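PDB 4UOP: lipoteichoic acid primase from Listeria monocytogenes, which belongs to the sulfatase-like, alkaline-phosphatase-type fold family and carries a magnesium ion in its extracellular catalytic domain. Local coordinates for residues S106-A111 with G283-I288; Q64-Q69 with S222-F227. All coordinates share one frame; numbering follows the deposited sequence.

Contact 1: S106-A111 with G283-I288; sequences SNTADA and GDHHII. With MG (magnesium ion), chain J.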
ATOM      1  N   SER B 106      -4.774   1.999  -4.104  1.00 27.81           N
ATOM      2  CA  SER B 106      -5.392   1.851  -5.422  1.00 28.29           C
ATOM      3  C   SER B 106      -6.120   3.144  -5.789  1.00 25.14           C
ATOM      4  O   SER B 106      -7.311   3.285  -5.552  1.00 24.17           O
ATOM      5  CB  SER B 106      -6.346   0.662  -5.387  1.00 31.18           C
ATOM      6  OG  SER B 106      -6.812   0.350  -6.686  1.00 36.69           O
ATOM      7  N   ASN B 107      -5.395   4.082  -6.379  1.00 21.44           N
ATOM      8  CA  ASN B 107      -5.834   5.475  -6.348  1.00 21.40           C
ATOM      9  C   ASN B 107      -7.250   5.757  -6.911  1.00 20.72           C
ATOM     10  O   ASN B 107      -8.092   6.316  -6.204  1.00 19.95           O
ATOM     11  CB  ASN B 107      -4.770   6.413  -6.910  1.00 22.33           C
ATOM     12  CG  ASN B 107      -4.221   5.971  -8.249  1.00 23.34           C
ATOM     13  OD1 ASN B 107      -4.788   5.116  -8.933  1.00 24.21           O
ATOM     14  ND2 ASN B 107      -3.096   6.583  -8.641  1.00 25.08           N
ATOM     15  N   THR B 108      -7.524   5.325  -8.140  1.00 18.76           N
ATOM     16  CA  THR B 108      -8.828   5.550  -8.743  1.00 18.67           C
ATOM     17  C   THR B 108      -9.967   4.913  -7.917  1.00 18.83           C
ATOM     18  O   THR B 108     -10.969   5.557  -7.644  1.00 17.89           O
ATOM     19  CB  THR B 108      -8.902   5.020 -10.183  1.00 19.35           C
ATOM     20  OG1 THR B 108      -7.790   5.511 -10.941  1.00 19.20           O
ATOM     21  CG2 THR B 108     -10.202   5.470 -10.841  1.00 19.55           C
ATOM     22  N   ALA B 109      -9.776   3.653  -7.528  1.00 17.99           N
ATOM     23  CA  ALA B 109     -10.757   2.937  -6.731  1.00 19.10           C
ATOM     24  C   ALA B 109     -10.909   3.524  -5.331  1.00 18.93           C
ATOM     25  O   ALA B 109     -12.011   3.514  -4.778  1.00 19.40           O
ATOM     26  CB  ALA B 109     -10.422   1.459  -6.664  1.00 19.08           C
ATOM     27  N   ASP B 110      -9.812   3.999  -4.745  1.00 18.77           N
ATOM     28  CA  ASP B 110      -9.864   4.668  -3.452  1.00 19.91           C
ATOM     29  C   ASP B 110     -10.642   5.987  -3.528  1.00 19.06           C
ATOM     30  O   ASP B 110     -11.325   6.356  -2.574  1.00 16.93           O
ATOM     31  CB  ASP B 110      -8.461   4.915  -2.892  1.00 21.37           C
ATOM     32  CG  ASP B 110      -7.760   3.631  -2.475  1.00 24.32           C
ATOM     33  OD1 ASP B 110      -8.438   2.595  -2.279  1.00 26.11           O
ATOM     34  OD2 ASP B 110      -6.529   3.666  -2.314  1.00 28.26           O
ATOM     35  N   ALA B 111     -10.559   6.675  -4.664  1.00 17.30           N
ATOM     36  CA  ALA B 111     -11.358   7.869  -4.868  1.00 17.30           C
ATOM     37  C   ALA B 111     -12.836   7.520  -4.859  1.00 17.27           C
ATOM     38  O   ALA B 111     -13.630   8.152  -4.160  1.00 16.42           O
ATOM     39  CB  ALA B 111     -10.970   8.554  -6.162  1.00 17.02           C
ATOM     40  N   GLY B 283     -11.430  15.796  -9.867  1.00 15.70           N
ATOM     41  CA  GLY B 283     -10.336  14.916 -10.313  1.00 16.20           C
ATOM     42  C   GLY B 283     -10.160  13.802  -9.304  1.00 16.11           C
ATOM     43  O   GLY B 283     -10.308  14.044  -8.107  1.00 16.87           O
ATOM     44  N   ASP B 284      -9.853  12.579  -9.748  1.00 15.96           N
ATOM     45  CA  ASP B 284      -9.679  11.498  -8.777  1.00 15.81           C
ATOM     46  C   ASP B 284      -8.452  11.663  -7.885  1.00 16.05           C
ATOM     47  O   ASP B 284      -8.534  11.445  -6.682  1.00 15.23           O
ATOM     48  CB  ASP B 284      -9.779  10.087  -9.380  1.00 15.89           C
ATOM     49  CG  ASP B 284      -8.746   9.787 -10.447  1.00 16.82           C
ATOM     50  OD1 ASP B 284      -8.054  10.706 -10.939  1.00 17.27           O
ATOM     51  OD2 ASP B 284      -8.634   8.574 -10.778  1.00 19.75           O
ATOM     52  N   HIS B 285      -7.335  12.072  -8.481  1.00 14.97           N
ATOM     53  CA  HIS B 285      -6.078  12.249  -7.771  1.00 15.85           C
ATOM     54  C   HIS B 285      -5.073  12.833  -8.745  1.00 16.56           C
ATOM     55  O   HIS B 285      -5.301  12.822  -9.970  1.00 16.04           O
ATOM     56  CB  HIS B 285      -5.571  10.899  -7.270  1.00 16.57           C
ATOM     57  CG  HIS B 285      -5.495   9.872  -8.346  1.00 17.52           C
ATOM     58  ND1 HIS B 285      -4.470   9.844  -9.266  1.00 18.75           N
ATOM     59  CD2 HIS B 285      -6.348   8.887  -8.705  1.00 19.15           C
ATOM     60  CE1 HIS B 285      -4.679   8.871 -10.127  1.00 18.69           C
ATOM     61  NE2 HIS B 285      -5.819   8.282  -9.817  1.00 19.93           N
ATOM     62  N   HIS B 286      -3.974  13.344  -8.191  1.00 17.34           N
ATOM     63  CA  HIS B 286      -2.916  13.917  -8.998  1.00 18.13           C
ATOM     64  C   HIS B 286      -2.120  12.805  -9.640  1.00 17.42           C
ATOM     65  O   HIS B 286      -2.183  11.651  -9.222  1.00 16.19           O
ATOM     66  CB  HIS B 286      -2.001  14.792  -8.161  1.00 18.85           C
ATOM     67  CG  HIS B 286      -0.932  14.037  -7.449  1.00 20.22           C
ATOM     68  ND1 HIS B 286      -1.191  13.222  -6.369  1.00 21.53           N
ATOM     69  CD2 HIS B 286       0.402  13.966  -7.664  1.00 22.14           C
ATOM     70  CE1 HIS B 286      -0.061  12.688  -5.943  1.00 23.03           C
ATOM     71  NE2 HIS B 286       0.922  13.119  -6.718  1.00 23.30           N
ATOM     72  N   ILE B 287      -1.381  13.167 -10.674  1.00 18.46           N
ATOM     73  CA  ILE B 287      -0.507  12.207 -11.315  1.00 20.07           C
ATOM     74  C   ILE B 287       0.900  12.761 -11.572  1.00 20.95           C
ATOM     75  O   ILE B 287       1.845  11.987 -11.667  1.00 21.77           O
ATOM     76  CB  ILE B 287      -1.157  11.655 -12.615  1.00 21.18           C
ATOM     77  CG1 ILE B 287      -0.480  10.358 -13.070  1.00 23.18           C
ATOM     78  CG2 ILE B 287      -1.146  12.696 -13.720  1.00 22.16           C
ATOM     79  CD1 ILE B 287      -0.428   9.276 -12.008  1.00 24.13           C
ATOM     80  N   ILE B 288       1.037  14.080 -11.670  1.00 21.24           N
ATOM     81  CA  ILE B 288       2.330  14.712 -11.950  1.00 22.90           C
ATOM     82  C   ILE B 288       2.913  15.247 -10.643  1.00 23.16           C
ATOM     83  O   ILE B 288       2.299  16.082  -9.964  1.00 21.51           O
ATOM     84  CB  ILE B 288       2.169  15.866 -12.957  1.00 22.77           C
ATOM     85  CG1 ILE B 288       1.448  15.401 -14.243  1.00 23.80           C
ATOM     86  CG2 ILE B 288       3.519  16.515 -13.239  1.00 23.99           C
ATOM     87  CD1 ILE B 288       2.177  14.352 -15.079  1.00 24.66           C
TER
HETATM   88 MG    MG J1616      -7.052   7.411 -11.442  1.00 10.93          MG
HETATM   89  O   HOH W   1      -5.368   6.030 -11.850  1.00 21.74           O

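Contact 2: Q64-Q69 with S222-F227; sequences QLESFQ and SSHMPF. With MG (magnesium ion), chain J.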
ATOM      1  N   GLN B  64     -16.087  11.865 -12.348  1.00 14.09           N
ATOM      2  CA  GLN B  64     -14.769  11.699 -11.768  1.00 15.13           C
ATOM      3  C   GLN B  64     -13.762  11.721 -12.913  1.00 16.02           C
ATOM      4  O   GLN B  64     -13.769  10.819 -13.751  1.00 17.28           O
ATOM      5  CB  GLN B  64     -14.674  10.380 -11.026  1.00 16.04           C
ATOM      6  CG  GLN B  64     -13.332  10.179 -10.346  1.00 16.83           C
ATOM      7  CD  GLN B  64     -13.256   8.933  -9.496  1.00 17.96           C
ATOM      8  OE1 GLN B  64     -13.868   8.844  -8.412  1.00 18.54           O
ATOM      9  NE2 GLN B  64     -12.482   7.966  -9.957  1.00 18.85           N
ATOM     10  N   LEU B  65     -12.933  12.749 -12.927  1.00 15.93           N
ATOM     11  CA  LEU B  65     -12.005  13.022 -14.033  1.00 17.45           C
ATOM     12  C   LEU B  65     -10.613  12.470 -13.732  1.00 17.57           C
ATOM     13  O   LEU B  65      -9.919  12.939 -12.824  1.00 16.97           O
ATOM     14  CB  LEU B  65     -11.946  14.525 -14.270  1.00 19.44           C
ATOM     15  CG  LEU B  65     -13.283  15.159 -14.645  1.00 19.39           C
ATOM     16  CD1 LEU B  65     -13.215  16.659 -14.412  1.00 21.33           C
ATOM     17  CD2 LEU B  65     -13.652  14.852 -16.088  1.00 20.67           C
ATOM     18  N   GLU B  66     -10.206  11.475 -14.516  1.00 17.82           N
ATOM     19  CA  GLU B  66      -8.965  10.759 -14.284  1.00 17.74           C
ATOM     20  C   GLU B  66      -7.725  11.665 -14.316  1.00 18.00           C
ATOM     21  O   GLU B  66      -7.465  12.349 -15.322  1.00 17.23           O
ATOM     22  CB  GLU B  66      -8.819   9.647 -15.336  1.00 18.45           C
ATOM     23  CG  GLU B  66      -7.513   8.877 -15.220  1.00 19.04           C
ATOM     24  CD  GLU B  66      -7.347   8.222 -13.863  1.00 19.18           C
ATOM     25  OE1 GLU B  66      -8.157   7.332 -13.527  1.00 19.42           O
ATOM     26  OE2 GLU B  66      -6.394   8.572 -13.135  1.00 18.63           O
ATOM     27  N   SER B  67      -6.972  11.670 -13.215  1.00 17.15           N
ATOM     28  CA  SER B  67      -5.649  12.308 -13.140  1.00 16.79           C
ATOM     29  C   SER B  67      -5.619  13.837 -13.338  1.00 16.85           C
ATOM     30  O   SER B  67      -4.543  14.403 -13.546  1.00 19.22           O
ATOM     31  CB  SER B  67      -4.669  11.620 -14.120  1.00 16.91           C
ATOM     32  OG  SER B  67      -4.377  10.300 -13.678  1.00 17.60           O
ATOM     33  N   PHE B  68      -6.771  14.504 -13.209  1.00 17.11           N
ATOM     34  CA  PHE B  68      -6.828  15.971 -13.169  1.00 17.64           C
ATOM     35  C   PHE B  68      -6.324  16.475 -11.796  1.00 18.79           C
ATOM     36  O   PHE B  68      -6.776  15.985 -10.755  1.00 18.59           O
ATOM     37  CB  PHE B  68      -8.257  16.480 -13.378  1.00 17.78           C
ATOM     38  CG  PHE B  68      -8.706  16.579 -14.822  1.00 17.82           C
ATOM     39  CD1 PHE B  68      -8.639  15.489 -15.673  1.00 17.21           C
ATOM     40  CD2 PHE B  68      -9.273  17.756 -15.307  1.00 18.81           C
ATOM     41  CE1 PHE B  68      -9.089  15.582 -16.986  1.00 17.19           C
ATOM     42  CE2 PHE B  68      -9.728  17.854 -16.617  1.00 18.98           C
ATOM     43  CZ  PHE B  68      -9.656  16.755 -17.449  1.00 18.02           C
ATOM     44  N   GLN B  69      -5.415  17.451 -11.800  1.00 18.31           N
ATOM     45  CA  GLN B  69      -4.942  18.086 -10.562  1.00 17.18           C
ATOM     46  C   GLN B  69      -5.016  19.593 -10.711  1.00 17.44           C
ATOM     47  O   GLN B  69      -4.746  20.144 -11.781  1.00 16.71           O
ATOM     48  CB  GLN B  69      -3.528  17.636 -10.184  1.00 18.44           C
ATOM     49  CG  GLN B  69      -2.458  17.914 -11.230  1.00 18.31           C
ATOM     50  CD  GLN B  69      -1.204  17.112 -10.960  1.00 18.31           C
ATOM     51  OE1 GLN B  69      -1.166  15.917 -11.233  1.00 19.43           O
ATOM     52  NE2 GLN B  69      -0.172  17.762 -10.405  1.00 17.87           N
ATOM     53  N   SER B 222      -9.738   8.599 -20.369  1.00 19.73           N
ATOM     54  CA  SER B 222      -8.848   8.936 -21.475  1.00 20.25           C
ATOM     55  C   SER B 222      -7.569   9.654 -21.028  1.00 21.23           C
ATOM     56  O   SER B 222      -6.584   9.636 -21.710  1.00 20.86           O
ATOM     57  CB  SER B 222      -9.566   9.720 -22.565  1.00 19.63           C
ATOM     58  OG  SER B 222     -10.503   8.929 -23.198  1.00 20.80           O
ATOM     59  N   SER B 223      -7.656  10.347 -19.912  1.00 19.56           N
ATOM     60  CA  SER B 223      -6.494  11.024 -19.359  1.00 19.26           C
ATOM     61  C   SER B 223      -5.717  10.174 -18.327  1.00 19.01           C
ATOM     62  O   SER B 223      -4.934  10.712 -17.524  1.00 19.75           O
ATOM     63  CB  SER B 223      -6.887  12.400 -18.811  1.00 19.31           C
ATOM     64  OG  SER B 223      -8.019  12.302 -17.943  1.00 19.60           O
ATOM     65  N   HIS B 224      -5.890   8.852 -18.369  1.00 18.86           N
ATOM     66  CA  HIS B 224      -5.059   7.928 -17.578  1.00 19.72           C
ATOM     67  C   HIS B 224      -3.671   7.869 -18.229  1.00 21.35           C
ATOM     68  O   HIS B 224      -3.558   7.974 -19.462  1.00 20.66           O
ATOM     69  CB  HIS B 224      -5.659   6.518 -17.579  1.00 19.97           C
ATOM     70  CG  HIS B 224      -5.214   5.653 -16.437  1.00 21.62           C
ATOM     71  ND1 HIS B 224      -3.985   5.029 -16.394  1.00 22.81           N
ATOM     72  CD2 HIS B 224      -5.845   5.313 -15.287  1.00 23.45           C
ATOM     73  CE1 HIS B 224      -3.886   4.325 -15.276  1.00 22.80           C
ATOM     74  NE2 HIS B 224      -5.002   4.482 -14.586  1.00 23.75           N
ATOM     75  N   MET B 225      -2.644   7.672 -17.412  1.00 21.47           N
ATOM     76  CA  MET B 225      -1.270   7.466 -17.904  1.00 24.08           C
ATOM     77  C   MET B 225      -1.261   6.180 -18.737  1.00 24.62           C
ATOM     78  O   MET B 225      -2.005   5.245 -18.423  1.00 23.65           O
ATOM     79  CB  MET B 225      -0.329   7.371 -16.703  1.00 26.05           C
ATOM     80  CG  MET B 225       1.166   7.466 -16.978  1.00 28.86           C
ATOM     81  SD  MET B 225       2.196   7.092 -15.534  1.00 33.53           S
ATOM     82  CE  MET B 225       2.115   8.593 -14.585  1.00 34.60           C
ATOM     83  N   PRO B 226      -0.471   6.135 -19.832  1.00 24.75           N
ATOM     84  CA  PRO B 226       0.521   7.086 -20.337  1.00 25.19           C
ATOM     85  C   PRO B 226       0.003   8.265 -21.169  1.00 25.53           C
ATOM     86  O   PRO B 226       0.783   8.853 -21.899  1.00 25.64           O
ATOM     87  CB  PRO B 226       1.410   6.191 -21.218  1.00 26.15           C
ATOM     88  CG  PRO B 226       0.451   5.217 -21.798  1.00 26.23           C
ATOM     89  CD  PRO B 226      -0.534   4.930 -20.679  1.00 25.90           C
ATOM     90  N   PHE B 227      -1.275   8.617 -21.085  1.00 24.69           N
ATOM     91  CA  PHE B 227      -1.767   9.851 -21.731  1.00 25.45           C
ATOM     92  C   PHE B 227      -1.672   9.798 -23.258  1.00 28.08           C
ATOM     93  O   PHE B 227      -1.453  10.825 -23.900  1.00 29.71           O
ATOM     94  CB  PHE B 227      -1.028  11.093 -21.195  1.00 23.67           C
ATOM     95  CG  PHE B 227      -0.785  11.056 -19.715  1.00 22.45           C
ATOM     96  CD1 PHE B 227      -1.848  10.976 -18.844  1.00 22.57           C
ATOM     97  CD2 PHE B 227       0.492  11.089 -19.196  1.00 22.22           C
ATOM     98  CE1 PHE B 227      -1.645  10.917 -17.483  1.00 21.18           C
ATOM     99  CE2 PHE B 227       0.706  11.036 -17.818  1.00 22.44           C
ATOM    100  CZ  PHE B 227      -0.372  10.946 -16.962  1.00 21.37           C
TER
HETATM  101 MG    MG J1616      -7.052   7.411 -11.442  1.00 10.93          MG
HETATM  102  O   HOH W   2      -3.031   8.167 -14.639  1.00 23.04           O
HETATM  103  O   HOH W   1      -5.368   6.030 -11.850  1.00 21.74           O

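Contact 1: S106-A111 with G283-I288
The flat amide of Asn107 lies stacked on the imidazole of His285, the two planes 9° apart, while the same ring is bound through its edge to a magnesium ion. This is the metal site of a sulfatase-family alpha/beta fold, made by the first turn of helix 107-117 and the loop that follows strand 277-283. ND2 of Asn107 sits over the rim of the ring, 3.2 Å from CE1 of His285, and CB of Asn107 adds a CH-pi contact over the same face. The asparagine reaches this place because its CG stands between the backbone N and carbonyl carbon (chi1 49°). Its OD1 accepts from the N-H of Thr108 and from a metal-bound water, and ND2 donates to Asp244 of the second subunit, so both ends of the amide are held and its face stays on the ring.

Thr108 OG1, Asp284 OD2 and His285 NE2 bind the magnesium ion at 2.1, 2.1 and 2.2 Å; Glu66 completes the protein ligands. OG1 and OD2 come close because the metal draws both in, not through a hydrogen bond. OG1 of Thr108 stands anti to the carbonyl carbon and faces the ion, while the CG2 branch lies against Asp284 OD2. OD1 of Asp284 takes the N-H of Ser67 and, weakly, that of His285; with OD2 on the metal, these fix the carboxylate's rotation. One turn on, the methyl of Ala111 fits the aspartate, its CB 3.8 Å from Asp284 CB. The other ring nitrogen, ND1 of His285, donates in the ring plane and almost straight (178°) to His286 O, 2.9 Å away.

Contact 2: Q64-Q69 with S222-F227
Ser223 meets Glu66 where the loop after strand 214-219 comes up against the type II turn Leu65-Phe68 that follows strand 59-65, its parallel neighbour in the sheet of this sulfatase-type alpha/beta fold. The hydroxyl OG of Ser223 donates to the backbone O of Glu66 at 2.7 Å, reaching it close to the carbonyl plane, with a C=O...donor angle of 138°. The short side chain suits this place, since CB of Glu66 and the edge of the Phe68 ring flank the hydroxyl, Ser223 OG lying 3.6 Å from Phe68 CE1. Ser223's own carbonyl O faces CB of Ser67 and is buried with no polar partner in the model.

His224 comes next, its backbone against the aliphatic part of Glu66, with CG of Glu66 3.5 Å from CA of His224. The glutamate runs out with CG anti to its backbone N (chi1 177°) and then bends at chi2, which turns the carboxylate back to the magnesium ion. There OE1 and OE2 both bind, at 2.4 and 2.2 Å. The longer glutamate chain, so bent, lets a residue of the turn bring both oxygens to the ion, and Ser67 steadies it by donating its OG to the anti lone pair of OE2. CD2 of His224 approaches OE1, the carboxylate and ring planes being 59° apart, while ND1 donates in the ring plane to O of Met225, which sets the imidazole's rotation.

Met225 joins the other segment through water: its N-H donates to a water that in turn donates to Ser67 OG. A cis peptide before Pro226 lies inside a tight type VI turn, closed by N of Phe227 donating to O of His224 at 2.9 Å.

Contacts 1 and 2, whose centres lie 9 Å apart, supply the ligands of one magnesium ion: residues 106-111 and 283-288 give three side chains, and residues 64-69 the chelating glutamate. A water on the metal, hydrogen-bonded within contact 1, is shared by both. Hydrogen bonds tie them directly. The one from Ser67 N to Asp284 OD1 is 2.7 Å long, so the metal-binding aspartate also steadies the turn beside Glu66, and Gln69 OE1 takes the N-H groups of both Ile287, at 2.8 Å from its N, and Ile288. His285 NE2 and Glu66 OE2 approach to 3.4 Å as fellow ligands. Asp244 of the second subunit packs against both contacts.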